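Local coordinates for citrate lyase subunit beta-like protein (Mycobacterium tuberculosis H37Rv, PDB 6ARB), which is a magnesium-dependent lyase of the HpcH/HpaI aldolase family, seen here with pyruvate bound, and may play a role in fatty acid biosynthesis, at residues 116-121 with 139-144; 120-125 with 149-154. One frame throughout, in Å; residues are numbered along the deposited sequence.

Contact 1 (116-121 with 139-144). With MG (magnesium ion), chain D; PYR (pyruvic acid), chain E.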
ATOM      1  N   ILE A 116     -11.040  18.092 -10.329  1.00 15.40           N
ATOM      2  CA  ILE A 116      -9.893  17.483  -9.681  1.00 12.27           C
ATOM      3  C   ILE A 116     -10.354  16.999  -8.311  1.00 13.62           C
ATOM      4  O   ILE A 116     -10.752  17.798  -7.454  1.00 15.11           O
ATOM      5  CB  ILE A 116      -8.700  18.457  -9.546  1.00 17.26           C
ATOM      6  CG1 ILE A 116      -8.285  18.940 -10.936  1.00 21.25           C
ATOM      7  CG2 ILE A 116      -7.520  17.754  -8.856  1.00 15.43           C
ATOM      8  CD1 ILE A 116      -7.196  19.982 -10.931  1.00 27.59           C
ATOM      9  N   ALA A 117     -10.316  15.686  -8.120  1.00 11.86           N
ATOM     10  CA  ALA A 117     -10.798  15.094  -6.887  1.00 12.81           C
ATOM     11  C   ALA A 117      -9.671  15.045  -5.869  1.00 15.01           C
ATOM     12  O   ALA A 117      -8.639  14.402  -6.096  1.00 12.51           O
ATOM     13  CB  ALA A 117     -11.335  13.699  -7.149  1.00 15.32           C
ATOM     14  N   LEU A 118      -9.880  15.734  -4.752  1.00 15.75           N
ATOM     15  CA  LEU A 118      -8.944  15.719  -3.640  1.00 11.11           C
ATOM     16  C   LEU A 118      -9.332  14.633  -2.635  1.00 16.80           C
ATOM     17  O   LEU A 118     -10.270  14.797  -1.856  1.00 21.24           O
ATOM     18  CB  LEU A 118      -8.937  17.098  -2.966  1.00 12.19           C
ATOM     19  CG  LEU A 118      -8.180  17.254  -1.640  1.00 14.26           C
ATOM     20  CD1 LEU A 118      -6.750  16.718  -1.752  1.00 11.56           C
ATOM     21  CD2 LEU A 118      -8.201  18.725  -1.214  1.00 11.15           C
ATOM     22  N   VAL A 119      -8.623  13.509  -2.672  1.00  8.55           N
ATOM     23  CA  VAL A 119      -8.913  12.408  -1.771  1.00 12.48           C
ATOM     24  C   VAL A 119      -8.142  12.604  -0.486  1.00 14.56           C
ATOM     25  O   VAL A 119      -6.910  12.636  -0.497  1.00 15.16           O
ATOM     26  CB  VAL A 119      -8.527  11.053  -2.406  1.00 16.61           C
ATOM     27  CG1 VAL A 119      -8.674   9.944  -1.392  1.00 16.17           C
ATOM     28  CG2 VAL A 119      -9.387  10.792  -3.650  1.00 17.23           C
ATOM     29  N   GLU A 120      -8.860  12.729   0.622  1.00 15.31           N
ATOM     30  CA  GLU A 120      -8.215  13.085   1.884  1.00 16.80           C
ATOM     31  C   GLU A 120      -8.937  12.488   3.081  1.00 13.07           C
ATOM     32  O   GLU A 120      -8.902  13.045   4.179  1.00 15.10           O
ATOM     33  CB  GLU A 120      -8.143  14.607   2.019  1.00 14.83           C
ATOM     34  CG  GLU A 120      -9.471  15.333   1.767  1.00  9.86           C
ATOM     35  CD  GLU A 120      -9.284  16.820   1.734  1.00 19.00           C
ATOM     36  OE1 GLU A 120      -8.198  17.270   2.178  1.00 18.17           O
ATOM     37  OE2 GLU A 120     -10.200  17.534   1.283  1.00 16.88           O
ATOM     38  N   THR A 121      -9.598  11.359   2.845  1.00  8.99           N
ATOM     39  CA  THR A 121     -10.276  10.595   3.886  1.00 10.19           C
ATOM     40  C   THR A 121     -10.133   9.107   3.581  1.00 17.36           C
ATOM     41  O   THR A 121      -9.811   8.716   2.438  1.00 15.43           O
ATOM     42  CB  THR A 121     -11.791  10.935   3.955  1.00 15.07           C
ATOM     43  OG1 THR A 121     -12.438  10.472   2.767  1.00 14.98           O
ATOM     44  CG2 THR A 121     -12.009  12.435   4.103  1.00 22.98           C
ATOM     45  N   GLY A 139      -8.309  15.039 -12.819  1.00 13.46           N
ATOM     46  CA  GLY A 139      -7.152  14.940 -11.936  1.00 18.43           C
ATOM     47  C   GLY A 139      -7.488  14.384 -10.567  1.00 15.33           C
ATOM     48  O   GLY A 139      -8.642  14.441 -10.158  1.00 14.19           O
ATOM     49  N   MET A 140      -6.480  13.838  -9.875  1.00 12.39           N
ATOM     50  CA  MET A 140      -6.627  13.348  -8.496  1.00 14.04           C
ATOM     51  C   MET A 140      -5.497  13.921  -7.682  1.00 14.59           C
ATOM     52  O   MET A 140      -4.353  13.912  -8.130  1.00 17.81           O
ATOM     53  CB  MET A 140      -6.491  11.828  -8.429  1.00 16.16           C
ATOM     54  CG  MET A 140      -7.335  11.102  -9.423  1.00 21.87           C
ATOM     55  SD  MET A 140      -8.903  10.733  -8.657  1.00 29.33           S
ATOM     56  CE  MET A 140      -8.355   9.579  -7.386  1.00 16.10           C
ATOM     57  N   MET A 141      -5.834  14.410  -6.493  1.00 15.10           N
ATOM     58  CA  MET A 141      -4.854  14.902  -5.542  1.00 15.13           C
ATOM     59  C   MET A 141      -5.090  14.143  -4.249  1.00 11.64           C
ATOM     60  O   MET A 141      -6.172  13.596  -4.031  1.00 16.85           O
ATOM     61  CB  MET A 141      -5.053  16.400  -5.325  1.00 16.77           C
ATOM     62  CG  MET A 141      -4.036  17.032  -4.374  1.00 15.50           C
ATOM     63  SD  MET A 141      -4.309  18.811  -4.250  1.00 23.36           S
ATOM     64  CE  MET A 141      -3.069  19.236  -3.017  1.00 22.28           C
ATOM     65  N   TRP A 142      -4.077  14.074  -3.399  1.00 14.14           N
ATOM     66  CA  TRP A 142      -4.276  13.513  -2.075  1.00 14.67           C
ATOM     67  C   TRP A 142      -3.894  14.550  -1.004  1.00 19.36           C
ATOM     68  O   TRP A 142      -3.094  15.471  -1.252  1.00 15.31           O
ATOM     69  CB  TRP A 142      -3.484  12.224  -1.916  1.00 11.59           C
ATOM     70  CG  TRP A 142      -2.009  12.440  -1.740  1.00 12.49           C
ATOM     71  CD1 TRP A 142      -1.109  12.821  -2.692  1.00 14.28           C
ATOM     72  CD2 TRP A 142      -1.270  12.290  -0.523  1.00 19.90           C
ATOM     73  NE1 TRP A 142       0.153  12.911  -2.142  1.00 16.89           N
ATOM     74  CE2 TRP A 142       0.077  12.592  -0.810  1.00 20.61           C
ATOM     75  CE3 TRP A 142      -1.617  11.926   0.784  1.00 16.56           C
ATOM     76  CZ2 TRP A 142       1.077  12.543   0.164  1.00 19.14           C
ATOM     77  CZ3 TRP A 142      -0.618  11.873   1.747  1.00 16.03           C
ATOM     78  CH2 TRP A 142       0.706  12.179   1.430  1.00 14.55           C
ATOM     79  N   GLY A 143      -4.503  14.425   0.170  1.00 16.69           N
ATOM     80  CA  GLY A 143      -4.304  15.388   1.240  1.00 16.51           C
ATOM     81  C   GLY A 143      -3.979  14.659   2.527  1.00 17.43           C
ATOM     82  O   GLY A 143      -4.802  13.905   3.043  1.00 22.67           O
ATOM     83  N   ALA A 144      -2.774  14.883   3.045  1.00 13.29           N
ATOM     84  CA  ALA A 144      -2.277  14.113   4.182  1.00 16.51           C
ATOM     85  C   ALA A 144      -2.898  14.563   5.505  1.00 19.27           C
ATOM     86  O   ALA A 144      -3.097  13.758   6.414  1.00 13.30           O
ATOM     87  CB  ALA A 144      -0.759  14.218   4.257  1.00 20.69           C
TER
HETATM   88 MG    MG D 301      -7.913  19.182   3.322  1.00 17.79          MG
HETATM   89  C   PYR E 302      -5.096  18.428   3.242  1.00 28.28           C
HETATM   90  O   PYR E 302      -3.938  17.841   3.425  1.00 23.63           O
HETATM   91  OXT PYR E 302      -6.020  18.242   4.146  1.00 19.88           O
HETATM   92  CA  PYR E 302      -5.326  19.221   2.104  1.00 32.78           C
HETATM   93  O3  PYR E 302      -6.327  20.071   2.030  1.00 23.80           O
HETATM   94  CB  PYR E 302      -4.409  19.110   0.924  1.00 32.89           C
HETATM   95  O   HOH W   1      -8.055  21.211   4.550  1.00 21.53           O
HETATM   96  O   HOH W   2      -9.809  20.025   2.413  1.00 17.03           O
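Glu120 and Gly143 meet at the ends of two neighbouring parallel strands of a TIM barrel, 116-119 and 139-142. Glu120 OE1 binds the magnesium ion at 2.2 Å; OXT and O3 of pyruvate, waters 1 and 2 and Asp146 complete its six ligands. A hydrogen bond from Lys100 N holds Glu120 OE2, fixing the turn of the carboxylate. Glu120 CG is tucked between the backbone N and the carbonyl carbon (chi1 50°), and the extended chain beyond it carries the acid to the metal, while Glu120 CB rests 3.6 Å from Gly143 O. Gly143 CA in turn comes to 3.3 Å from the pyruvate O.

Leu118 borders the same pocket, its CD2 4.0 Å from pyruvate O3, while CD1 lies 3.8 Å from Met141 CG. On the opposite face Met140 folds back at chi2 and chi3, laying SD against Ala117 CB and CE against Val119 CG2; helices 128-133 and 165-180 cover it.

Backbone hydrogen bonds set the register: Ala117 N to Gly139 O, Met141 N to Ala117 O, Val119 N to Met141 O, and Gly143 N to Val119 O, longer at 3.1 Å and bent to 142° at the hydrogen.

Contact 2 (120-125 with 149-154). With MG (magnesium ion), chain D; PYR (pyruvic acid), chain E.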
ATOM      1  N   GLU A 120      -8.860  12.729   0.622  1.00 15.31           N
ATOM      2  CA  GLU A 120      -8.215  13.085   1.884  1.00 16.80           C
ATOM      3  C   GLU A 120      -8.937  12.488   3.081  1.00 13.07           C
ATOM      4  O   GLU A 120      -8.902  13.045   4.179  1.00 15.10           O
ATOM      5  CB  GLU A 120      -8.143  14.607   2.019  1.00 14.83           C
ATOM      6  CG  GLU A 120      -9.471  15.333   1.767  1.00  9.86           C
ATOM      7  CD  GLU A 120      -9.284  16.820   1.734  1.00 19.00           C
ATOM      8  OE1 GLU A 120      -8.198  17.270   2.178  1.00 18.17           O
ATOM      9  OE2 GLU A 120     -10.200  17.534   1.283  1.00 16.88           O
ATOM     10  N   THR A 121      -9.598  11.359   2.845  1.00  8.99           N
ATOM     11  CA  THR A 121     -10.276  10.595   3.886  1.00 10.19           C
ATOM     12  C   THR A 121     -10.133   9.107   3.581  1.00 17.36           C
ATOM     13  O   THR A 121      -9.811   8.716   2.438  1.00 15.43           O
ATOM     14  CB  THR A 121     -11.791  10.935   3.955  1.00 15.07           C
ATOM     15  OG1 THR A 121     -12.438  10.472   2.767  1.00 14.98           O
ATOM     16  CG2 THR A 121     -12.009  12.435   4.103  1.00 22.98           C
ATOM     17  N   ALA A 122     -10.369   8.278   4.597  1.00 14.05           N
ATOM     18  CA  ALA A 122     -10.284   6.833   4.430  1.00 12.06           C
ATOM     19  C   ALA A 122     -11.263   6.360   3.357  1.00 11.12           C
ATOM     20  O   ALA A 122     -10.895   5.595   2.467  1.00 14.07           O
ATOM     21  CB  ALA A 122     -10.522   6.121   5.751  1.00 16.06           C
ATOM     22  N   ARG A 123     -12.502   6.846   3.414  1.00 19.90           N
ATOM     23  CA  ARG A 123     -13.503   6.473   2.409  1.00 15.66           C
ATOM     24  C   ARG A 123     -13.009   6.834   1.011  1.00  8.45           C
ATOM     25  O   ARG A 123     -13.116   6.055   0.082  1.00 12.41           O
ATOM     26  CB  ARG A 123     -14.858   7.140   2.695  1.00 16.83           C
ATOM     27  CG  ARG A 123     -15.970   6.673   1.750  1.00 16.78           C
ATOM     28  CD  ARG A 123     -16.254   5.179   1.899  1.00 26.93           C
ATOM     29  NE  ARG A 123     -16.999   4.900   3.122  1.00 27.09           N
ATOM     30  CZ  ARG A 123     -18.323   4.992   3.220  1.00 21.93           C
ATOM     31  NH1 ARG A 123     -19.036   5.346   2.156  1.00 23.45           N
ATOM     32  NH2 ARG A 123     -18.929   4.733   4.373  1.00 24.11           N
ATOM     33  N   GLY A 124     -12.459   8.033   0.869  1.00 13.05           N
ATOM     34  CA  GLY A 124     -11.876   8.423  -0.402  1.00 13.24           C
ATOM     35  C   GLY A 124     -10.807   7.466  -0.898  1.00 17.28           C
ATOM     36  O   GLY A 124     -10.768   7.126  -2.087  1.00 13.66           O
ATOM     37  N   ALA A 125      -9.943   7.020   0.012  1.00 14.00           N
ATOM     38  CA  ALA A 125      -8.848   6.124  -0.355  1.00 13.57           C
ATOM     39  C   ALA A 125      -9.403   4.780  -0.800  1.00 13.31           C
ATOM     40  O   ALA A 125      -8.957   4.214  -1.782  1.00 15.19           O
ATOM     41  CB  ALA A 125      -7.872   5.938   0.829  1.00 11.11           C
ATOM     42  N   ALA A 149      -6.495  13.755  10.151  1.00 12.14           N
ATOM     43  CA  ALA A 149      -7.552  14.380  10.924  1.00 20.65           C
ATOM     44  C   ALA A 149      -8.788  13.477  10.969  1.00 22.85           C
ATOM     45  O   ALA A 149      -9.331  13.211  12.045  1.00 21.98           O
ATOM     46  CB  ALA A 149      -7.888  15.748  10.345  1.00 15.21           C
ATOM     47  N   THR A 150      -9.225  12.989   9.809  1.00 20.45           N
ATOM     48  CA  THR A 150     -10.437  12.177   9.771  1.00 21.14           C
ATOM     49  C   THR A 150     -10.244  10.764  10.336  1.00 23.00           C
ATOM     50  O   THR A 150     -11.201  10.170  10.824  1.00 20.22           O
ATOM     51  CB  THR A 150     -11.117  12.182   8.373  1.00 23.05           C
ATOM     52  OG1 THR A 150     -10.250  11.596   7.395  1.00 21.75           O
ATOM     53  CG2 THR A 150     -11.448  13.612   7.965  1.00 22.33           C
ATOM     54  N   LEU A 151      -9.007  10.251  10.310  1.00 13.64           N
ATOM     55  CA  LEU A 151      -8.691   8.958  10.930  1.00 14.96           C
ATOM     56  C   LEU A 151      -8.676   9.022  12.453  1.00 14.38           C
ATOM     57  O   LEU A 151      -8.711   7.977  13.115  1.00 15.90           O
ATOM     58  CB  LEU A 151      -7.352   8.418  10.444  1.00 13.40           C
ATOM     59  CG  LEU A 151      -7.146   7.956   9.004  1.00 18.61           C
ATOM     60  CD1 LEU A 151      -5.666   7.775   8.745  1.00 16.22           C
ATOM     61  CD2 LEU A 151      -7.913   6.659   8.754  1.00 13.91           C
ATOM     62  N   GLY A 152      -8.655  10.233  13.009  1.00 14.58           N
ATOM     63  CA  GLY A 152      -8.548  10.420  14.444  1.00 15.21           C
ATOM     64  C   GLY A 152      -7.103  10.448  14.945  1.00 14.74           C
ATOM     65  O   GLY A 152      -6.839  10.241  16.141  1.00 17.09           O
ATOM     66  N   GLY A 153      -6.166  10.701  14.031  1.00 14.64           N
ATOM     67  CA  GLY A 153      -4.759  10.803  14.374  1.00 13.12           C
ATOM     68  C   GLY A 153      -4.343  12.230  14.675  1.00 19.81           C
ATOM     69  O   GLY A 153      -5.185  13.142  14.695  1.00 20.08           O
ATOM     70  N   SER A 154      -3.042  12.438  14.882  1.00 13.44           N
ATOM     71  CA  SER A 154      -2.554  13.734  15.331  1.00 18.10           C
ATOM     72  C   SER A 154      -1.313  14.269  14.605  1.00 21.06           C
ATOM     73  O   SER A 154      -0.904  15.416  14.837  1.00 21.08           O
ATOM     74  CB  SER A 154      -2.291  13.694  16.841  1.00 16.85           C
ATOM     75  OG  SER A 154      -1.390  12.650  17.158  1.00 23.42           O
TER
HETATM   76 MG    MG D 301      -7.913  19.182   3.322  1.00 17.79          MG
HETATM   77  C   PYR E 302      -5.096  18.428   3.242  1.00 28.28           C
HETATM   78  O   PYR E 302      -3.938  17.841   3.425  1.00 23.63           O
HETATM   79  OXT PYR E 302      -6.020  18.242   4.146  1.00 19.88           O
HETATM   80  CA  PYR E 302      -5.326  19.221   2.104  1.00 32.78           C
HETATM   81  O3  PYR E 302      -6.327  20.071   2.030  1.00 23.80           O
HETATM   82  CB  PYR E 302      -4.409  19.110   0.924  1.00 32.89           C
HETATM   83  O   HOH W   3     -10.328   9.097   7.253  1.00 20.43           O
HETATM   84  O   HOH W   1      -8.055  21.211   4.550  1.00 21.53           O
HETATM   85  O   HOH W   2      -9.809  20.025   2.413  1.00 17.03           O
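Thr150 OG1 comes to the edge of the flat peptide joining Glu120 to Thr121, not over its face: 3.8 Å from Glu120 O and 3.6 Å from Thr121 CA. The next peptide plane, Thr121 to Ala122, is reached through solvent instead. Its N-H, on Ala122 N, donates to water 3 at 2.8 Å, and the same water is hydrogen-bonded to Thr150 OG1, at a separation of 2.5 Å that is short enough for its exact value to be doubtful.

Thr150 OG1 sits between its backbone N and carbonyl carbon (chi1 63°), from where it is also hydrogen-bonded to Asp146 O one turn back in helix 144-151. Its methyl, CG2, meets Thr121 CG2 at 4.1 Å, the two side chains crossing at a slant. Thr121 OG1 is used differently: it caps helix 122-126 by accepting from Gly124 N at 3.1 Å, nearly straight at 162°, and is also hydrogen-bonded to Glu102 OE1. Beyond the threonines, Leu151 CD2 packs on Ala122 CB at 4.0 Å, and Ser179 of the second subunit touches both residues.

Gly152, with positive phi, closes the last turn of helix 144-151 in a Schellman motif. Of the two segments only Glu120 reaches the metal; the start of helix 122-126 and the end of helix 144-151, which follow successive strands, meet in the beta-alpha connections on the C-terminal side, where a TIM barrel carries its active site.

From the N terminus, strand 114-119 comes first and runs through Glu120 and Thr121 into helix 122-126; helix 128-133 then leads back to strand 137-142. Contact 1 closes that excursion, a beta-alpha-beta crossover between adjacent barrel strands. After strand 137-142 the chain enters helix 144-151, and contact 2 closes a second, longer loop by bringing the end of this helix to the start of helix 122-126. The two loops interleave rather than nest, since 139-144 falls between 120-125 and 149-154. Val119 CG1 packs 3.3 Å from Gly124 C, joining sheet and helix. Glu120 and Thr121 belong to both contacts, and Glu120 carries the chain to the magnesium ion.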